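Local coordinates for protein beta-1,4-galactanase (Humicola insolens, PDB 1HJQ) that hydrolyses beta-1,4-galactosidic linkages in type I arabinogalactans, as a family 53 glycoside hydrolase of clan GH-A, at residues Q28-L32 with E33-A37; S11-V14 with E15-A18; G199-E202 with M203-D207. All coordinates share one frame; numbering follows the deposited sequence.

Contact 1 of 3, residues Q28-L32 with E33-A37; sequences QEKPL and EYILA
Pro31 O receives Tyr34 N at 2.9 Å and, more weakly, Ile35 N at 3.5 Å, so a single carbonyl takes up two of the amides at the start of the helix. The Tyr34 donor stands above the carbonyl plane, 36° out of it. Leu32 O then accepts Leu36 N at 2.9 Å, nearly in line with its C=O, continuing the i to i+4 pattern that the weak Ile35 bond opens. Pro31 holds the N-cap position, and its ring lies against the edge of the Tyr34 ring, with Pro31 CB 3.9 Å from Tyr34 CD1 and close to the ring plane. On another side of the turn Leu32 CG meets Leu36 CG at 4.1 Å, the two leucine side chains crossing at a slant. Lys30 comes in from the loop, its aliphatic part laying CD on Ile35 CG1 at 3.6 Å. The chain of this lysine is bent at chi2, chi3 and chi4, which carries NZ to a salt bridge with Glu38 and a weak hydrogen bond to Gln28 OE1.

Glu33 folds back over the cap: with CG between the backbone N and the carbonyl carbon (chi1 62°) and a second bend at chi2, its carboxylate turns beside Pro31 CB. Arg68 holds OE1 there through a salt bridge, which probably balances the charge of this buried acid. Arg68 belongs to helix 59-71, which also touches Pro31 and, through Ala71, Tyr34. Leu32 packs on Phe316 and Ile35 on Tyr22, placing the start of helix 32-38 between helix 59-71 and the loops that carry Tyr22 and Phe316.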
ATOM      1  N   GLN A  28       5.326 -26.886  -6.097  1.00 20.24           N
ATOM      2  CA  GLN A  28       6.726 -26.673  -6.439  1.00 19.93           C
ATOM      3  C   GLN A  28       7.297 -25.521  -5.604  1.00 19.73           C
ATOM      4  O   GLN A  28       6.871 -24.376  -5.734  1.00 19.34           O
ATOM      5  CB  GLN A  28       6.854 -26.375  -7.935  1.00 20.35           C
ATOM      6  CG  GLN A  28       8.273 -26.136  -8.411  1.00 20.74           C
ATOM      7  CD  GLN A  28       8.365 -26.025  -9.924  1.00 22.04           C
ATOM      8  OE1 GLN A  28       7.609 -25.278 -10.553  1.00 22.62           O
ATOM      9  NE2 GLN A  28       9.296 -26.763 -10.516  1.00 21.74           N
ATOM     10  N   GLU A  29       8.252 -25.841  -4.734  1.00 19.55           N
ATOM     11  CA  GLU A  29       8.879 -24.852  -3.870  1.00 19.65           C
ATOM     12  C   GLU A  29       9.822 -23.914  -4.632  1.00 19.63           C
ATOM     13  O   GLU A  29      10.596 -24.354  -5.470  1.00 21.24           O
ATOM     14  CB  GLU A  29       9.658 -25.562  -2.757  1.00 19.30           C
ATOM     15  CG  GLU A  29      10.265 -24.614  -1.735  1.00 20.59           C
ATOM     16  CD  GLU A  29      10.872 -25.329  -0.544  1.00 22.06           C
ATOM     17  OE1 GLU A  29      10.242 -26.275  -0.023  1.00 23.79           O
ATOM     18  OE2 GLU A  29      11.976 -24.938  -0.112  1.00 21.89           O
ATOM     19  N   LYS A  30       9.737 -22.618  -4.350  1.00 18.92           N
ATOM     20  CA  LYS A  30      10.602 -21.617  -4.982  1.00 19.10           C
ATOM     21  C   LYS A  30      10.477 -20.323  -4.182  1.00 18.22           C
ATOM     22  O   LYS A  30       9.604 -20.203  -3.316  1.00 18.91           O
ATOM     23  CB  LYS A  30      10.188 -21.326  -6.435  1.00 19.26           C
ATOM     24  CG  LYS A  30       9.213 -22.304  -7.050  1.00 20.34           C
ATOM     25  CD  LYS A  30       8.070 -21.554  -7.702  1.00 19.90           C
ATOM     26  CE  LYS A  30       8.270 -21.380  -9.191  1.00 20.75           C
ATOM     27  NZ  LYS A  30       7.638 -22.490  -9.963  1.00 20.11           N
ATOM     28  N   PRO A  31      11.356 -19.347  -4.448  1.00 17.06           N
ATOM     29  CA  PRO A  31      11.299 -18.069  -3.728  1.00 16.09           C
ATOM     30  C   PRO A  31       9.990 -17.373  -4.101  1.00 16.57           C
ATOM     31  O   PRO A  31       9.596 -17.371  -5.273  1.00 16.89           O
ATOM     32  CB  PRO A  31      12.521 -17.324  -4.246  1.00 16.40           C
ATOM     33  CG  PRO A  31      13.479 -18.437  -4.618  1.00 17.18           C
ATOM     34  CD  PRO A  31      12.565 -19.432  -5.287  1.00 17.45           C
ATOM     35  N   LEU A  32       9.322 -16.784  -3.113  1.00 15.51           N
ATOM     36  CA  LEU A  32       8.034 -16.125  -3.323  1.00 14.46           C
ATOM     37  C   LEU A  32       7.927 -15.219  -4.554  1.00 14.74           C
ATOM     38  O   LEU A  32       6.952 -15.303  -5.307  1.00 14.09           O
ATOM     39  CB  LEU A  32       7.649 -15.339  -2.069  1.00 13.55           C
ATOM     40  CG  LEU A  32       6.230 -14.774  -1.982  1.00 13.33           C
ATOM     41  CD1 LEU A  32       5.218 -15.881  -2.176  1.00 12.65           C
ATOM     42  CD2 LEU A  32       6.029 -14.108  -0.624  1.00 13.32           C
ATOM     43  N   GLU A  33       8.921 -14.359  -4.773  1.00 14.89           N
ATOM     44  CA  GLU A  33       8.860 -13.454  -5.916  1.00 15.84           C
ATOM     45  C   GLU A  33       8.552 -14.189  -7.224  1.00 16.79           C
ATOM     46  O   GLU A  33       7.901 -13.632  -8.108  1.00 18.05           O
ATOM     47  CB  GLU A  33      10.159 -12.632  -6.056  1.00 16.25           C
ATOM     48  CG  GLU A  33      11.435 -13.430  -6.317  1.00 17.76           C
ATOM     49  CD  GLU A  33      12.165 -13.807  -5.039  1.00 19.32           C
ATOM     50  OE1 GLU A  33      11.501 -14.272  -4.084  1.00 20.66           O
ATOM     51  OE2 GLU A  33      13.406 -13.647  -4.990  1.00 19.34           O
ATOM     52  N   TYR A  34       9.001 -15.436  -7.350  1.00 16.94           N
ATOM     53  CA  TYR A  34       8.744 -16.195  -8.570  1.00 16.33           C
ATOM     54  C   TYR A  34       7.355 -16.808  -8.592  1.00 15.50           C
ATOM     55  O   TYR A  34       6.730 -16.895  -9.650  1.00 14.69           O
ATOM     56  CB  TYR A  34       9.828 -17.252  -8.776  1.00 17.21           C
ATOM     57  CG  TYR A  34      11.159 -16.609  -9.052  1.00 17.88           C
ATOM     58  CD1 TYR A  34      12.139 -16.524  -8.060  1.00 18.09           C
ATOM     59  CD2 TYR A  34      11.412 -16.004 -10.285  1.00 17.97           C
ATOM     60  CE1 TYR A  34      13.337 -15.848  -8.290  1.00 18.03           C
ATOM     61  CE2 TYR A  34      12.603 -15.325 -10.524  1.00 18.06           C
ATOM     62  CZ  TYR A  34      13.560 -15.251  -9.522  1.00 18.76           C
ATOM     63  OH  TYR A  34      14.740 -14.584  -9.759  1.00 20.73           O
ATOM     64  N   ILE A  35       6.860 -17.221  -7.432  1.00 15.15           N
ATOM     65  CA  ILE A  35       5.508 -17.762  -7.365  1.00 15.81           C
ATOM     66  C   ILE A  35       4.548 -16.625  -7.706  1.00 15.80           C
ATOM     67  O   ILE A  35       3.517 -16.844  -8.340  1.00 16.33           O
ATOM     68  CB  ILE A  35       5.165 -18.280  -5.963  1.00 15.97           C
ATOM     69  CG1 ILE A  35       6.019 -19.509  -5.645  1.00 15.92           C
ATOM     70  CG2 ILE A  35       3.681 -18.615  -5.881  1.00 15.61           C
ATOM     71  CD1 ILE A  35       5.883 -19.990  -4.229  1.00 15.90           C
ATOM     72  N   LEU A  36       4.902 -15.407  -7.288  1.00 15.72           N
ATOM     73  CA  LEU A  36       4.076 -14.233  -7.568  1.00 15.33           C
ATOM     74  C   LEU A  36       4.060 -13.893  -9.054  1.00 15.29           C
ATOM     75  O   LEU A  36       2.994 -13.700  -9.636  1.00 14.77           O
ATOM     76  CB  LEU A  36       4.577 -13.013  -6.798  1.00 15.23           C
ATOM     77  CG  LEU A  36       4.575 -13.083  -5.274  1.00 16.01           C
ATOM     78  CD1 LEU A  36       5.008 -11.723  -4.738  1.00 16.70           C
ATOM     79  CD2 LEU A  36       3.187 -13.458  -4.756  1.00 14.35           C
ATOM     80  N   ALA A  37       5.242 -13.806  -9.663  1.00 15.34           N
ATOM     81  CA  ALA A  37       5.342 -13.485 -11.088  1.00 15.94           C
ATOM     82  C   ALA A  37       4.597 -14.550 -11.891  1.00 16.36           C
ATOM     83  O   ALA A  37       3.928 -14.258 -12.880  1.00 15.51           O
ATOM     84  CB  ALA A  37       6.806 -13.429 -11.508  1.00 15.78           C
TER

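Contact 2 of 3, residues S11-V14 with E15-A18; sequences SVMV and EERA
Met13 O accepts Arg17 N at 2.8 Å with an almost straight N-H...O angle of 169°, and CB and CG of the same arginine lie alongside this oxygen, CG at 3.3 Å. Glu15 N to Ser11 O at 3.0 Å and Glu16 N to Val12 O at 2.9 Å make the preceding i to i+4 bonds. At the far end Ala18 N reaches Val14 O only weakly, at 3.1 Å, as the short helix runs out.

The Glu16 side chain meets both Val12 and Met13. Its CG is anti to the carbonyl carbon (chi1 -67°) and the chain runs extended beyond it, back along the previous turn. There the carboxylate lies beside Val12, with CD 4.0 Å from Val12 CG2, while OE1 comes 3.5 Å from Met13 CG. Arg68 of helix 59-71 meets OE1 in a salt bridge, so the acid end has a mate of opposite charge.

Glu15 leaves from another side, and His302 N donates to its OE2, while Ser11 OG bonds Glu297. Val12, Met13 and Val14 pack on Leu65, Gln64 and Tyr61, so helix 12-17 rests on helix 59-71 on one side and meets the segment following strand 290-296 on another.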
ATOM      1  N   SER A  11       6.484  -8.954   4.414  1.00 14.38           N
ATOM      2  CA  SER A  11       6.812  -9.959   5.415  1.00 14.54           C
ATOM      3  C   SER A  11       7.619 -11.156   4.916  1.00 15.95           C
ATOM      4  O   SER A  11       8.103 -11.959   5.721  1.00 16.48           O
ATOM      5  CB  SER A  11       5.528 -10.485   6.031  1.00 13.85           C
ATOM      6  OG  SER A  11       4.800 -11.208   5.057  1.00 12.62           O
ATOM      7  N   VAL A  12       7.782 -11.275   3.605  1.00 16.41           N
ATOM      8  CA  VAL A  12       8.475 -12.426   3.043  1.00 17.23           C
ATOM      9  C   VAL A  12       9.750 -12.921   3.741  1.00 18.18           C
ATOM     10  O   VAL A  12       9.862 -14.116   4.025  1.00 18.93           O
ATOM     11  CB  VAL A  12       8.770 -12.212   1.549  1.00 16.90           C
ATOM     12  CG1 VAL A  12       9.702 -11.042   1.374  1.00 17.18           C
ATOM     13  CG2 VAL A  12       9.355 -13.481   0.948  1.00 16.17           C
ATOM     14  N   MET A  13      10.708 -12.042   4.026  1.00 18.73           N
ATOM     15  CA  MET A  13      11.942 -12.499   4.672  1.00 18.85           C
ATOM     16  C   MET A  13      11.759 -12.875   6.133  1.00 18.65           C
ATOM     17  O   MET A  13      12.424 -13.778   6.631  1.00 18.15           O
ATOM     18  CB  MET A  13      13.056 -11.455   4.541  1.00 18.84           C
ATOM     19  CG  MET A  13      13.619 -11.355   3.136  1.00 20.42           C
ATOM     20  SD  MET A  13      15.266 -10.629   3.092  1.00 24.02           S
ATOM     21  CE  MET A  13      14.897  -8.913   3.492  1.00 23.97           C
ATOM     22  N   VAL A  14      10.864 -12.178   6.822  1.00 18.80           N
ATOM     23  CA  VAL A  14      10.601 -12.475   8.219  1.00 18.10           C
ATOM     24  C   VAL A  14      10.040 -13.887   8.260  1.00 18.65           C
ATOM     25  O   VAL A  14      10.358 -14.669   9.159  1.00 19.06           O
ATOM     26  CB  VAL A  14       9.579 -11.478   8.827  1.00 17.74           C
ATOM     27  CG1 VAL A  14       9.176 -11.916  10.208  1.00 14.26           C
ATOM     28  CG2 VAL A  14      10.187 -10.085   8.879  1.00 16.55           C
ATOM     29  N   GLU A  15       9.218 -14.221   7.272  1.00 18.99           N
ATOM     30  CA  GLU A  15       8.638 -15.556   7.211  1.00 19.99           C
ATOM     31  C   GLU A  15       9.685 -16.601   6.858  1.00 20.28           C
ATOM     32  O   GLU A  15       9.705 -17.688   7.443  1.00 20.61           O
ATOM     33  CB  GLU A  15       7.491 -15.603   6.201  1.00 20.21           C
ATOM     34  CG  GLU A  15       6.241 -14.901   6.689  1.00 20.97           C
ATOM     35  CD  GLU A  15       5.654 -15.564   7.918  1.00 22.46           C
ATOM     36  OE1 GLU A  15       6.380 -15.712   8.924  1.00 23.21           O
ATOM     37  OE2 GLU A  15       4.464 -15.940   7.880  1.00 23.60           O
ATOM     38  N   GLU A  16      10.554 -16.280   5.903  1.00 20.02           N
ATOM     39  CA  GLU A  16      11.596 -17.222   5.521  1.00 20.28           C
ATOM     40  C   GLU A  16      12.458 -17.493   6.749  1.00 20.36           C
ATOM     41  O   GLU A  16      12.742 -18.647   7.067  1.00 20.52           O
ATOM     42  CB  GLU A  16      12.439 -16.671   4.363  1.00 19.61           C
ATOM     43  CG  GLU A  16      11.665 -16.556   3.055  1.00 20.83           C
ATOM     44  CD  GLU A  16      12.406 -15.773   1.970  1.00 22.68           C
ATOM     45  OE1 GLU A  16      13.065 -14.760   2.301  1.00 23.12           O
ATOM     46  OE2 GLU A  16      12.313 -16.157   0.779  1.00 22.54           O
ATOM     47  N   ARG A  17      12.852 -16.436   7.457  1.00 20.63           N
ATOM     48  CA  ARG A  17      13.671 -16.606   8.655  1.00 21.14           C
ATOM     49  C   ARG A  17      12.953 -17.477   9.679  1.00 20.81           C
ATOM     50  O   ARG A  17      13.585 -18.133  10.503  1.00 21.31           O
ATOM     51  CB  ARG A  17      13.999 -15.261   9.305  1.00 21.92           C
ATOM     52  CG  ARG A  17      15.000 -14.407   8.556  1.00 24.57           C
ATOM     53  CD  ARG A  17      15.788 -13.542   9.533  1.00 27.97           C
ATOM     54  NE  ARG A  17      16.539 -12.482   8.864  1.00 31.92           N
ATOM     55  CZ  ARG A  17      15.989 -11.381   8.351  1.00 33.76           C
ATOM     56  NH1 ARG A  17      14.676 -11.186   8.432  1.00 33.86           N
ATOM     57  NH2 ARG A  17      16.750 -10.471   7.749  1.00 34.64           N
ATOM     58  N   ALA A  18      11.626 -17.478   9.622  1.00 20.18           N
ATOM     59  CA  ALA A  18      10.831 -18.266  10.549  1.00 18.79           C
ATOM     60  C   ALA A  18      10.652 -19.698  10.052  1.00 18.48           C
ATOM     61  O   ALA A  18       9.928 -20.488  10.664  1.00 17.82           O
ATOM     62  CB  ALA A  18       9.474 -17.605  10.768  1.00 18.01           C
TER

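Contact 3 of 3, residues G199-E202 with M203-D207; sequences GPFE and MSDFD
Phe201 and Phe206 converge through different first torsions: CG of Phe201 is anti to its own backbone N (chi1 -167°), whereas CG of Phe206 sits between N and the carbonyl carbon (chi1 71°). They belong to the alpha-beta loop of a TIM barrel that joins helix 185-198 to strand 208-212, and the link between them is a type I beta turn, Glu202 to Asp205, closed by Asp205 N to Glu202 O at 2.9 Å. The donor of that bond stands well above the carbonyl plane.

The Asp205 side chain makes the reverse bond: its OD2 takes Glu202 N on the anti side, but tilted out of the carboxylate plane, at 2.6 Å with an N-H...O angle of 159°, so backbone and carboxylate fasten the two ends of the turn reciprocally. His158 also bonds OD2 and Trp162 bonds OD1, both from helix 150-165, which fixes the rotation of this buried carboxylate and probably offsets its nearness to Glu202 OE2, 4.6 Å from OD2.

The Phe201 ring slides past Asp205, CE1 lying 3.6 Å from Asp205 CB, and its far end reaches Phe206. The two ring planes are nearly parallel, but the rings are slid apart, centroids at 5.1 Å, and barely overlap. Val195 and Leu196 of helix 185-198, Leu157 and Val177 pack against Phe201. Cutting this side chain back to an alanine is likely to leave a gap among them and take from Phe206 its aromatic neighbour. Lys239 makes a cation-pi contact with Phe206. Across the aromatic pair, Phe201 CE2 lies over one face of Phe206, 3.7 Å from its CD1.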
ATOM      1  N   GLY A 199      -1.316  25.464   0.169  1.00 17.92           N
ATOM      2  CA  GLY A 199      -0.361  26.114  -0.712  1.00 16.51           C
ATOM      3  C   GLY A 199       0.968  25.385  -0.851  1.00 16.61           C
ATOM      4  O   GLY A 199       1.420  25.145  -1.971  1.00 16.49           O
ATOM      5  N   PRO A 200       1.621  25.009   0.262  1.00 16.23           N
ATOM      6  CA  PRO A 200       2.906  24.309   0.206  1.00 15.81           C
ATOM      7  C   PRO A 200       2.896  23.026  -0.630  1.00 16.79           C
ATOM      8  O   PRO A 200       3.822  22.784  -1.410  1.00 15.83           O
ATOM      9  CB  PRO A 200       3.208  24.049   1.675  1.00 16.94           C
ATOM     10  CG  PRO A 200       2.580  25.228   2.350  1.00 15.81           C
ATOM     11  CD  PRO A 200       1.248  25.288   1.660  1.00 15.77           C
ATOM     12  N   PHE A 201       1.863  22.199  -0.468  1.00 17.55           N
ATOM     13  CA  PHE A 201       1.768  20.962  -1.244  1.00 18.80           C
ATOM     14  C   PHE A 201       1.009  21.269  -2.524  1.00 20.21           C
ATOM     15  O   PHE A 201      -0.205  21.456  -2.506  1.00 20.72           O
ATOM     16  CB  PHE A 201       1.031  19.885  -0.452  1.00 18.28           C
ATOM     17  CG  PHE A 201       1.151  18.511  -1.046  1.00 16.92           C
ATOM     18  CD1 PHE A 201       2.396  17.997  -1.386  1.00 16.28           C
ATOM     19  CD2 PHE A 201       0.028  17.714  -1.221  1.00 17.22           C
ATOM     20  CE1 PHE A 201       2.522  16.712  -1.885  1.00 16.93           C
ATOM     21  CE2 PHE A 201       0.142  16.419  -1.721  1.00 17.36           C
ATOM     22  CZ  PHE A 201       1.392  15.917  -2.052  1.00 16.91           C
ATOM     23  N   GLU A 202       1.732  21.310  -3.635  1.00 21.77           N
ATOM     24  CA  GLU A 202       1.139  21.648  -4.917  1.00 23.48           C
ATOM     25  C   GLU A 202       0.641  20.476  -5.736  1.00 23.78           C
ATOM     26  O   GLU A 202       1.047  19.335  -5.533  1.00 24.42           O
ATOM     27  CB  GLU A 202       2.143  22.434  -5.749  1.00 26.12           C
ATOM     28  CG  GLU A 202       2.849  23.532  -4.980  1.00 30.59           C
ATOM     29  CD  GLU A 202       3.648  24.446  -5.889  1.00 32.81           C
ATOM     30  OE1 GLU A 202       3.022  25.135  -6.729  1.00 34.74           O
ATOM     31  OE2 GLU A 202       4.892  24.471  -5.767  1.00 33.54           O
ATOM     32  N   MET A 203      -0.235  20.782  -6.685  1.00 24.01           N
ATOM     33  CA  MET A 203      -0.794  19.770  -7.559  1.00 24.29           C
ATOM     34  C   MET A 203       0.290  19.037  -8.338  1.00 23.67           C
ATOM     35  O   MET A 203       0.145  17.855  -8.642  1.00 23.84           O
ATOM     36  CB  MET A 203      -1.784  20.407  -8.531  1.00 25.36           C
ATOM     37  CG  MET A 203      -3.037  20.925  -7.864  1.00 28.41           C
ATOM     38  SD  MET A 203      -3.860  19.632  -6.923  1.00 30.93           S
ATOM     39  CE  MET A 203      -4.430  18.592  -8.273  1.00 30.19           C
ATOM     40  N   SER A 204       1.379  19.726  -8.653  1.00 22.76           N
ATOM     41  CA  SER A 204       2.458  19.097  -9.405  1.00 22.44           C
ATOM     42  C   SER A 204       3.426  18.315  -8.516  1.00 22.47           C
ATOM     43  O   SER A 204       4.388  17.731  -9.016  1.00 21.98           O
ATOM     44  CB  SER A 204       3.229  20.149 -10.212  1.00 21.91           C
ATOM     45  OG  SER A 204       3.803  21.140  -9.377  1.00 21.87           O
ATOM     46  N   ASP A 205       3.171  18.302  -7.206  1.00 21.78           N
ATOM     47  CA  ASP A 205       4.035  17.583  -6.270  1.00 21.21           C
ATOM     48  C   ASP A 205       3.745  16.093  -6.184  1.00 20.58           C
ATOM     49  O   ASP A 205       4.579  15.334  -5.698  1.00 20.72           O
ATOM     50  CB  ASP A 205       3.948  18.174  -4.854  1.00 21.37           C
ATOM     51  CG  ASP A 205       4.654  19.511  -4.730  1.00 20.84           C
ATOM     52  OD1 ASP A 205       5.690  19.708  -5.403  1.00 21.01           O
ATOM     53  OD2 ASP A 205       4.181  20.357  -3.946  1.00 20.82           O
ATOM     54  N   PHE A 206       2.564  15.666  -6.623  1.00 20.21           N
ATOM     55  CA  PHE A 206       2.254  14.242  -6.583  1.00 20.32           C
ATOM     56  C   PHE A 206       1.551  13.771  -7.836  1.00 19.93           C
ATOM     57  O   PHE A 206       1.016  14.569  -8.594  1.00 20.21           O
ATOM     58  CB  PHE A 206       1.445  13.873  -5.333  1.00 20.64           C
ATOM     59  CG  PHE A 206       0.033  14.369  -5.333  1.00 21.00           C
ATOM     60  CD1 PHE A 206      -0.247  15.729  -5.315  1.00 21.87           C
ATOM     61  CD2 PHE A 206      -1.024  13.466  -5.263  1.00 20.82           C
ATOM     62  CE1 PHE A 206      -1.564  16.182  -5.217  1.00 21.47           C
ATOM     63  CE2 PHE A 206      -2.333  13.907  -5.166  1.00 20.12           C
ATOM     64  CZ  PHE A 206      -2.603  15.268  -5.140  1.00 20.84           C
ATOM     65  N   ASP A 207       1.554  12.463  -8.049  1.00 20.11           N
ATOM     66  CA  ASP A 207       0.961  11.896  -9.253  1.00 20.12           C
ATOM     67  C   ASP A 207      -0.161  10.905  -9.009  1.00 19.75           C
ATOM     68  O   ASP A 207      -1.046  10.737  -9.847  1.00 20.15           O
ATOM     69  CB  ASP A 207       2.057  11.209 -10.065  1.00 20.05           C
ATOM     70  CG  ASP A 207       3.314  12.051 -10.163  1.00 20.27           C
ATOM     71  OD1 ASP A 207       3.247  13.153 -10.742  1.00 20.95           O
ATOM     72  OD2 ASP A 207       4.366  11.615  -9.652  1.00 19.25           O
TER

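Overall arrangement
All three contacts are local, each within one unbroken run of residues, and they follow in series without nesting or crossing. From the N terminus, strand 4-8 leads into contact 2, the short helix 12-17; a loop then leads to contact 1, where helix 32-38 begins ahead of strand 43-48. These two meet directly, Leu32 CD2 lying 3.7 Å from Val12 CG2, and both use Arg68 of helix 59-71 as a charged partner. Contact 3 comes much later, across the barrel, its centre about 37 to 38 Å from the other two centres, and shapes the passage from helix 185-198 into strand 208-212.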